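Local structure of tail spike protein (Acinetobacter phage vB_AbaP_AS12, 6EU4) at residues 185-190 / 215-220. The protein is a trimeric phage tailspike that probably recognises and depolymerises the capsular polysaccharide of its Acinetobacter baumannii host during infection. Residues are numbered along the deposited sequence; the frame is centred on the assembly and turned at random.
Sequences DWYAQN and LIALST
With chi1 -61°, Y187 sets its CG opposite the carbonyl carbon: I216 N meets the ring edge in plane, 3.7 Å from Y187 CD1, while A217 CB packs on Y187 CB at 4.0 Å. The phenol OH is hydrogen-bonded to D237, and W239 adds an edge-to-face ring contact. Q189 CB lies against A217 O; chi1 59° then sets CG between the backbone N and the carbonyl carbon, and the extended chain carries NE2 alongside L218 CD1. The same NE2 donates in its amide plane to N190 OD1 (2.8 Å), tying the two amides together. Between the backbones, A188 N donates to L215 O (2.9 Å) and A217 N to A188 O (3.2 Å). A217 O is gripped twice, by N190 N (3.2 Å) and S219 OG (2.8 Å), from opposite faces of its plane. A water donates to both A188 O and S219 OG, bridging the strands. L218, at a corner of the chain, and N190 beside it both have positive phi, consistent with adjacent coils bending at matching places; L145 of a second subunit packs on Q189 and N190. Parallel pairing of 188-189 with 215-217, continued by 237-239, is the rung-on-rung stacking of a right-handed parallel beta-helix.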
loop_
_atom_site.group_PDB
_atom_site.type_symbol
_atom_site.label_atom_id
_atom_site.label_comp_id
_atom_site.label_asym_id
_atom_site.label_seq_id
_atom_site.Cartn_x
_atom_site.Cartn_y
_atom_site.Cartn_z
ATOM N N ASP A 185 -12.197 31.793 11.388
ATOM C CA ASP A 185 -11.860 30.550 10.709
ATOM C C ASP A 185 -12.552 29.370 11.397
ATOM O O ASP A 185 -13.000 29.470 12.542
ATOM C CB ASP A 185 -10.349 30.311 10.713
ATOM C CG ASP A 185 -9.596 31.266 9.806
ATOM O OD1 ASP A 185 -10.234 31.964 8.985
ATOM O OD2 ASP A 185 -8.354 31.323 9.931
ATOM N N TRP A 186 -12.605 28.232 10.690
ATOM C CA TRP A 186 -13.143 27.016 11.281
ATOM C C TRP A 186 -12.078 26.050 11.780
ATOM O O TRP A 186 -12.393 25.217 12.634
ATOM C CB TRP A 186 -14.040 26.267 10.289
ATOM C CG TRP A 186 -15.197 27.046 9.775
ATOM C CD1 TRP A 186 -15.678 28.221 10.256
ATOM C CD2 TRP A 186 -16.017 26.703 8.659
ATOM N NE1 TRP A 186 -16.741 28.641 9.503
ATOM C CE2 TRP A 186 -16.974 27.720 8.517
ATOM C CE3 TRP A 186 -16.029 25.629 7.762
ATOM C CZ2 TRP A 186 -17.945 27.700 7.517
ATOM C CZ3 TRP A 186 -16.989 25.613 6.765
ATOM C CH2 TRP A 186 -17.933 26.637 6.655
ATOM N N TYR A 187 -10.836 26.127 11.281
ATOM C CA TYR A 187 -9.809 25.146 11.597
ATOM C C TYR A 187 -8.521 25.846 12.012
ATOM O O TYR A 187 -8.175 26.911 11.487
ATOM C CB TYR A 187 -9.526 24.216 10.389
ATOM C CG TYR A 187 -10.750 23.435 9.991
ATOM C CD1 TYR A 187 -11.044 22.225 10.603
ATOM C CD2 TYR A 187 -11.617 23.911 9.016
ATOM C CE1 TYR A 187 -12.185 21.516 10.273
ATOM C CE2 TYR A 187 -12.761 23.209 8.683
ATOM C CZ TYR A 187 -13.040 22.016 9.317
ATOM O OH TYR A 187 -14.177 21.313 8.976
ATOM N N ALA A 188 -7.802 25.223 12.942
ATOM C CA ALA A 188 -6.408 25.571 13.204
ATOM C C ALA A 188 -5.588 24.886 12.120
ATOM O O ALA A 188 -5.512 23.648 12.074
ATOM C CB ALA A 188 -5.995 25.129 14.607
ATOM N N GLN A 189 -5.011 25.668 11.216
ATOM C CA GLN A 189 -4.520 25.095 9.974
ATOM C C GLN A 189 -3.156 25.651 9.590
ATOM O O GLN A 189 -2.702 26.677 10.101
ATOM C CB GLN A 189 -5.502 25.344 8.835
ATOM C CG GLN A 189 -5.801 26.783 8.533
ATOM C CD GLN A 189 -6.739 26.892 7.355
ATOM O OE1 GLN A 189 -7.957 26.756 7.508
ATOM N NE2 GLN A 189 -6.176 27.078 6.158
ATOM N N ASN A 190 -2.515 24.940 8.661
ATOM C CA ASN A 190 -1.206 25.325 8.131
ATOM C C ASN A 190 -0.162 25.454 9.231
ATOM O O ASN A 190 0.709 26.321 9.188
ATOM C CB ASN A 190 -1.316 26.603 7.311
ATOM C CG ASN A 190 -2.267 26.446 6.143
ATOM O OD1 ASN A 190 -3.387 26.958 6.161
ATOM N ND2 ASN A 190 -1.843 25.694 5.138
ATOM N N LEU A 215 -10.284 20.871 15.875
ATOM C CA LEU A 215 -10.552 21.289 14.494
ATOM C C LEU A 215 -9.213 21.680 13.868
ATOM O O LEU A 215 -8.691 22.763 14.152
ATOM C CB LEU A 215 -11.547 22.459 14.455
ATOM C CG LEU A 215 -12.837 22.314 15.278
ATOM C CD1 LEU A 215 -13.664 23.595 15.225
ATOM C CD2 LEU A 215 -13.666 21.133 14.795
ATOM N N ILE A 216 -8.657 20.810 13.021
ATOM C CA ILE A 216 -7.336 21.039 12.431
ATOM C C ILE A 216 -7.362 20.662 10.960
ATOM O O ILE A 216 -8.146 19.810 10.522
ATOM C CB ILE A 216 -6.208 20.253 13.147
ATOM C CG1 ILE A 216 -6.577 18.775 13.270
ATOM C CG2 ILE A 216 -5.920 20.868 14.508
ATOM C CD1 ILE A 216 -5.445 17.892 13.780
ATOM N N ALA A 217 -6.501 21.318 10.191
ATOM C CA ALA A 217 -6.437 21.043 8.765
ATOM C C ALA A 217 -5.077 21.445 8.230
ATOM O O ALA A 217 -4.411 22.333 8.770
ATOM C CB ALA A 217 -7.510 21.810 7.987
ATOM N N LEU A 218 -4.717 20.825 7.115
ATOM C CA LEU A 218 -3.662 21.335 6.245
ATOM C C LEU A 218 -2.347 21.536 7.003
ATOM O O LEU A 218 -1.723 22.597 6.931
ATOM C CB LEU A 218 -4.116 22.637 5.590
ATOM C CG LEU A 218 -5.369 22.523 4.731
ATOM C CD1 LEU A 218 -5.952 23.919 4.512
ATOM C CD2 LEU A 218 -5.090 21.854 3.399
ATOM N N SER A 219 -1.927 20.504 7.742
ATOM C CA SER A 219 -0.842 20.656 8.709
ATOM C C SER A 219 0.070 19.444 8.676
ATOM O O SER A 219 -0.307 18.363 8.203
ATOM C CB SER A 219 -1.363 20.826 10.137
ATOM O OG SER A 219 -2.029 22.064 10.303
ATOM N N THR A 220 1.275 19.630 9.223
ATOM C CA THR A 220 2.199 18.522 9.426
ATOM C C THR A 220 2.630 18.478 10.886
ATOM O O THR A 220 2.952 19.512 11.489
ATOM C CB THR A 220 3.448 18.600 8.532
ATOM O OG1 THR A 220 4.190 19.787 8.827
ATOM C CG2 THR A 220 3.065 18.602 7.052
HETATM O O HOH W 1 -3.142 22.124 12.794
#